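Local structure of oxidized polyvinyl alcohol hydrolase (Sphingopyxis, 3WLA) at residues V36-K41 against N71-A76; K41-G46 against T147-D152. The protein hydrolyses beta-diketones such as 4,6-nonanedione and cleaves oxidized polyvinyl alcohol in the second step of its degradation. One frame throughout, in Å; residues are numbered along the deposited sequence.

Contact 1: residues V36-K41 against N71-A76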
loop_
_atom_site.group_PDB
_atom_site.type_symbol
_atom_site.label_atom_id
_atom_site.label_comp_id
_atom_site.label_asym_id
_atom_site.label_seq_id
_atom_site.Cartn_x
_atom_site.Cartn_y
_atom_site.Cartn_z
ATOM N N VAL A 36 7.633 -13.457 3.478
ATOM C CA VAL A 36 8.972 -13.754 2.999
ATOM C C VAL A 36 9.944 -12.657 3.444
ATOM O O VAL A 36 9.705 -11.482 3.231
ATOM C CB VAL A 36 8.928 -13.921 1.463
ATOM C CG1 VAL A 36 10.278 -14.235 0.895
ATOM C CG2 VAL A 36 7.959 -15.058 1.105
ATOM N N VAL A 37 11.038 -13.057 4.089
ATOM C CA VAL A 37 12.051 -12.118 4.593
ATOM C C VAL A 37 13.297 -12.167 3.700
ATOM O O VAL A 37 13.829 -13.256 3.428
ATOM C CB VAL A 37 12.447 -12.484 6.055
ATOM C CG1 VAL A 37 13.611 -11.559 6.563
ATOM C CG2 VAL A 37 11.229 -12.292 6.970
ATOM N N VAL A 38 13.710 -11.008 3.185
ATOM C CA VAL A 38 14.929 -10.918 2.328
ATOM C C VAL A 38 15.787 -9.862 2.998
ATOM O O VAL A 38 15.646 -8.679 2.724
ATOM C CB VAL A 38 14.600 -10.464 0.877
ATOM C CG1 VAL A 38 15.844 -10.628 -0.023
ATOM C CG2 VAL A 38 13.449 -11.316 0.306
ATOM N N PRO A 39 16.687 -10.267 3.915
ATOM C CA PRO A 39 17.514 -9.255 4.584
ATOM C C PRO A 39 18.593 -8.635 3.717
ATOM O O PRO A 39 19.002 -9.193 2.721
ATOM C CB PRO A 39 18.094 -10.019 5.772
ATOM C CG PRO A 39 18.389 -11.355 5.180
ATOM C CD PRO A 39 17.111 -11.626 4.283
ATOM N N PRO A 40 19.053 -7.429 4.072
ATOM C CA PRO A 40 20.118 -6.749 3.299
ATOM C C PRO A 40 21.445 -7.429 3.709
ATOM O O PRO A 40 21.482 -8.109 4.757
ATOM C CB PRO A 40 20.021 -5.326 3.812
ATOM C CG PRO A 40 19.647 -5.536 5.259
ATOM C CD PRO A 40 18.599 -6.613 5.212
ATOM N N LYS A 41 22.513 -7.294 2.925
ATOM C CA LYS A 41 23.786 -7.915 3.351
ATOM C C LYS A 41 24.348 -7.312 4.661
ATOM O O LYS A 41 24.950 -8.024 5.445
ATOM C CB LYS A 41 24.852 -7.876 2.238
ATOM C CG LYS A 41 25.161 -6.521 1.576
ATOM C CD LYS A 41 26.290 -6.677 0.495
ATOM C CE LYS A 41 26.228 -5.603 -0.641
ATOM N NZ LYS A 41 25.171 -5.876 -1.714
ATOM N N ASN A 71 10.242 -7.330 -9.098
ATOM C CA ASN A 71 11.618 -7.672 -8.674
ATOM C C ASN A 71 11.988 -6.893 -7.400
ATOM O O ASN A 71 13.113 -6.330 -7.273
ATOM C CB ASN A 71 12.579 -7.370 -9.847
ATOM C CG ASN A 71 13.981 -7.983 -9.659
ATOM O OD1 ASN A 71 14.136 -9.064 -9.074
ATOM N ND2 ASN A 71 15.014 -7.273 -10.153
ATOM N N ASN A 72 11.060 -6.892 -6.440
ATOM C CA ASN A 72 11.271 -6.147 -5.201
ATOM C C ASN A 72 12.398 -6.680 -4.305
ATOM O O ASN A 72 12.946 -5.923 -3.518
ATOM C CB ASN A 72 9.961 -6.018 -4.427
ATOM C CG ASN A 72 9.094 -4.910 -4.987
ATOM O OD1 ASN A 72 9.383 -3.735 -4.745
ATOM N ND2 ASN A 72 8.051 -5.253 -5.753
ATOM N N ALA A 73 12.789 -7.948 -4.454
ATOM C CA ALA A 73 13.877 -8.460 -3.630
ATOM C C ALA A 73 15.186 -7.713 -3.930
ATOM O O ALA A 73 16.124 -7.725 -3.144
ATOM C CB ALA A 73 14.093 -10.015 -3.875
ATOM N N LYS A 74 15.254 -7.096 -5.097
ATOM C CA LYS A 74 16.463 -6.398 -5.507
ATOM C C LYS A 74 16.822 -5.250 -4.544
ATOM O O LYS A 74 18.011 -4.915 -4.385
ATOM C CB LYS A 74 16.277 -5.893 -6.932
ATOM C CG LYS A 74 17.456 -5.153 -7.566
ATOM C CD LYS A 74 18.594 -6.061 -7.942
ATOM C CE LYS A 74 19.687 -5.254 -8.681
ATOM N NZ LYS A 74 19.084 -4.385 -9.743
ATOM N N LEU A 75 15.817 -4.690 -3.874
ATOM C CA LEU A 75 16.082 -3.604 -2.957
ATOM C C LEU A 75 16.998 -4.058 -1.793
ATOM O O LEU A 75 17.686 -3.245 -1.195
ATOM C CB LEU A 75 14.790 -3.019 -2.420
ATOM C CG LEU A 75 13.984 -2.028 -3.269
ATOM C CD1 LEU A 75 14.920 -0.944 -3.796
ATOM C CD2 LEU A 75 13.266 -2.706 -4.383
ATOM N N ALA A 76 17.001 -5.352 -1.473
ATOM C CA ALA A 76 17.867 -5.836 -0.419
ATOM C C ALA A 76 19.349 -5.664 -0.831
ATOM O O ALA A 76 20.209 -5.640 0.024
ATOM C CB ALA A 76 17.598 -7.285 -0.133
#

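Contact 2: residues K41-G46 against T147-D152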
loop_
_atom_site.group_PDB
_atom_site.type_symbol
_atom_site.label_atom_id
_atom_site.label_comp_id
_atom_site.label_asym_id
_atom_site.label_seq_id
_atom_site.Cartn_x
_atom_site.Cartn_y
_atom_site.Cartn_z
ATOM N N LYS A 41 22.513 -7.294 2.925
ATOM C CA LYS A 41 23.786 -7.915 3.351
ATOM C C LYS A 41 24.348 -7.312 4.661
ATOM O O LYS A 41 24.950 -8.024 5.445
ATOM C CB LYS A 41 24.852 -7.876 2.238
ATOM C CG LYS A 41 25.161 -6.521 1.576
ATOM C CD LYS A 41 26.290 -6.677 0.495
ATOM C CE LYS A 41 26.228 -5.603 -0.641
ATOM N NZ LYS A 41 25.171 -5.876 -1.714
ATOM N N ASP A 42 24.124 -6.021 4.920
ATOM C CA ASP A 42 24.593 -5.387 6.172
ATOM C C ASP A 42 23.501 -4.454 6.724
ATOM O O ASP A 42 22.949 -3.668 5.965
ATOM C CB ASP A 42 25.877 -4.565 5.915
ATOM C CG ASP A 42 26.982 -5.400 5.283
ATOM O OD1 ASP A 42 27.608 -6.206 6.014
ATOM O OD2 ASP A 42 27.192 -5.264 4.057
ATOM N N SER A 43 23.177 -4.562 8.017
ATOM C CA SER A 43 22.148 -3.715 8.658
ATOM C C SER A 43 22.940 -2.755 9.518
ATOM O O SER A 43 22.912 -2.874 10.768
ATOM C CB SER A 43 21.229 -4.494 9.627
ATOM O OG SER A 43 20.924 -5.822 9.234
ATOM N N ALA A 44 23.674 -1.858 8.857
ATOM C CA ALA A 44 24.529 -0.881 9.519
ATOM C C ALA A 44 23.930 -0.262 10.805
ATOM O O ALA A 44 23.711 0.946 10.878
ATOM C CB ALA A 44 24.875 0.201 8.523
ATOM N N GLY A 45 23.688 -1.078 11.822
ATOM C CA GLY A 45 23.103 -0.572 13.046
ATOM C C GLY A 45 21.588 -0.314 12.961
ATOM O O GLY A 45 20.977 0.021 14.013
ATOM N N GLY A 46 20.989 -0.448 11.758
ATOM C CA GLY A 46 19.548 -0.253 11.577
ATOM C C GLY A 46 19.089 -0.084 10.121
ATOM O O GLY A 46 19.166 0.996 9.549
ATOM N N THR A 147 13.405 -8.391 15.658
ATOM C CA THR A 147 14.067 -8.987 16.825
ATOM C C THR A 147 15.288 -9.779 16.369
ATOM O O THR A 147 16.146 -10.103 17.177
ATOM C CB THR A 147 13.155 -9.961 17.627
ATOM O OG1 THR A 147 12.786 -11.066 16.789
ATOM C CG2 THR A 147 11.913 -9.255 18.160
ATOM N N LYS A 148 15.373 -10.100 15.089
ATOM C CA LYS A 148 16.506 -10.860 14.606
ATOM C C LYS A 148 17.445 -10.024 13.715
ATOM O O LYS A 148 18.637 -10.306 13.647
ATOM C CB LYS A 148 16.015 -12.126 13.904
ATOM C CG LYS A 148 17.125 -12.924 13.290
ATOM C CD LYS A 148 16.725 -14.369 12.959
ATOM C CE LYS A 148 17.916 -15.083 12.246
ATOM N NZ LYS A 148 17.567 -16.415 11.633
ATOM N N TRP A 149 16.922 -8.994 13.042
ATOM C CA TRP A 149 17.776 -8.087 12.239
ATOM C C TRP A 149 17.572 -6.674 12.774
ATOM O O TRP A 149 16.504 -6.366 13.275
ATOM C CB TRP A 149 17.416 -8.127 10.750
ATOM C CG TRP A 149 17.785 -9.412 10.076
ATOM C CD1 TRP A 149 18.926 -9.683 9.377
ATOM C CD2 TRP A 149 16.990 -10.599 10.018
ATOM N NE1 TRP A 149 18.887 -10.977 8.874
ATOM C CE2 TRP A 149 17.703 -11.553 9.260
ATOM C CE3 TRP A 149 15.735 -10.948 10.528
ATOM C CZ2 TRP A 149 17.198 -12.822 9.005
ATOM C CZ3 TRP A 149 15.240 -12.215 10.269
ATOM C CH2 TRP A 149 15.964 -13.130 9.519
ATOM N N LYS A 150 18.580 -5.812 12.697
ATOM C CA LYS A 150 18.403 -4.457 13.202
ATOM C C LYS A 150 17.676 -3.583 12.178
ATOM O O LYS A 150 18.203 -3.321 11.096
ATOM C CB LYS A 150 19.754 -3.833 13.566
ATOM C CG LYS A 150 20.388 -4.501 14.811
ATOM C CD LYS A 150 21.453 -3.619 15.479
ATOM C CE LYS A 150 21.290 -3.642 17.010
ATOM N NZ LYS A 150 20.054 -2.936 17.537
ATOM N N LEU A 151 16.480 -3.125 12.528
ATOM C CA LEU A 151 15.673 -2.300 11.609
ATOM C C LEU A 151 15.605 -0.825 12.061
ATOM O O LEU A 151 15.813 -0.533 13.248
ATOM C CB LEU A 151 14.249 -2.892 11.508
ATOM C CG LEU A 151 14.145 -4.398 11.223
ATOM C CD1 LEU A 151 12.684 -4.854 11.186
ATOM C CD2 LEU A 151 14.824 -4.683 9.902
ATOM N N ASP A 152 15.328 0.095 11.128
ATOM C CA ASP A 152 15.245 1.519 11.480
ATOM C C ASP A 152 13.783 1.871 11.767
ATOM O O ASP A 152 12.986 2.016 10.846
ATOM C CB ASP A 152 15.748 2.354 10.322
ATOM C CG ASP A 152 15.738 3.843 10.627
ATOM O OD1 ASP A 152 15.024 4.267 11.587
ATOM O OD2 ASP A 152 16.434 4.586 9.876
HETATM O O HOH W 1 20.559 -0.547 17.403
HETATM O O HOH W 2 18.580 3.559 8.386
#

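Contact 1: residues V36-K41 against N71-A76
V38 turns its CG1 anti to the backbone N (chi1 -170°), and this places one branch of the isopropyl group against A76 and A73. CG1 meets A76 CB at 3.8 Å and reaches A73 CB more loosely, at 4.3 Å. The two alanines stand three residues apart in a helically coiled loop whose backbone bonds run from residue i+3 back to residue i; that spacing puts both methyls where one valine branch can touch them. A branched valine suits the end of strand 31-38, and alanine suits the coil, because its short methyl lets the backbones come close: the CA atoms of P40 and A76 lie 4.4 Å apart.

The methyl of A76 also packs against main-chain oxygens, with CB 3.7 Å from V38 O and equally far from P39 O. Further along, P40 meets the coil through its backbone: its CA-H is directed at A76 O (CA to O 3.5 Å, angle at H 143°), a weak CA-H...O contact, while P40 CB lies alongside the same oxygen. Neither P39 nor P40 has an amide hydrogen, which fits the point where the chain leaves the sheet.

The other sides of the coil are held elsewhere in this alpha/beta-hydrolase, L75 by V82 and W50, N72 by a hydrogen bond from W50 NE1. V38 itself is joined to V82 in strand 81-85 by backbone hydrogen bonding. The contact with the coil therefore rests on close methyl packing and one weak C-H...O approach, and depends on how near the surfaces come and not on directed polar bonds.

Contact 2: residues K41-G46 against T147-D152
G46 approaches L151 with their CA atoms 4.4 Å apart, the two chains converging in broadly the same direction just before strands 47-53 and 155-161, which run parallel in the central sheet of the alpha/beta-hydrolase fold. A47, which opens strand 47-53, continues the approach through backbone hydrogen bonds with K150 and D152. Just before these bonds, the CA-H of G46 points to K150 O (CA to O 3.4 Å, angle at H 141°). Glycine suits this close approach to a carbonyl, and the phi of G46, 165°, is one that residues with a side chain seldom adopt.

S43 comes to the same oxygen from the loop: its CB lies 3.6 Å from K150 O. Its small hydroxymethyl group lies beside both K150 and W149, with OG at the edge of the indole, near the ring plane and 4.3 Å from CD1. One indole face carries the aliphatic CG of K148, while P39 and M81 also pack on this tryptophan.

K150 lies against the loop with its hydrocarbon part. CB faces the G45-G46 peptide, and CD passes G45 O at 4.0 Å; bends at chi3 and chi4 then carry the ammonium end away from the loop. A long, flexible lysine suits this exposed place, where methylenes can cover a glycine backbone and the charge stays at the surface.

D152 has CG anti to the backbone N (chi1 -178°), which sends the carboxylate along the strand's flank, where OD2 forms a salt bridge with R155 and OD1 accepts from K154 N. One water links this aspartate to the loop, donating to both D152 OD2 (2.8 Å) and G46 O (2.9 Å).

How the contacts relate
From the N terminus, strand 31-38 runs out through the prolines to K41, which belongs to both contacts, and the loop 41-46 then turns into strand 47-53. After helix 60-65 the chain returns at 71-76, closing contact 1 around that strand and helix and joining the exit of strand 31-38 to the loop before strand 81-85. It then enters 81-85, the neighbour of 31-38, and much later reaches 147-152, beyond helix 133-145, where contact 2 joins the loop before strand 47-53 to strand 151-152, ahead of 155-161. The segments alternate along the sequence, so the two closures cross. Their centres are about 13 Å apart, and they meet where P39 CB packs 3.3 Å from W149 NE1.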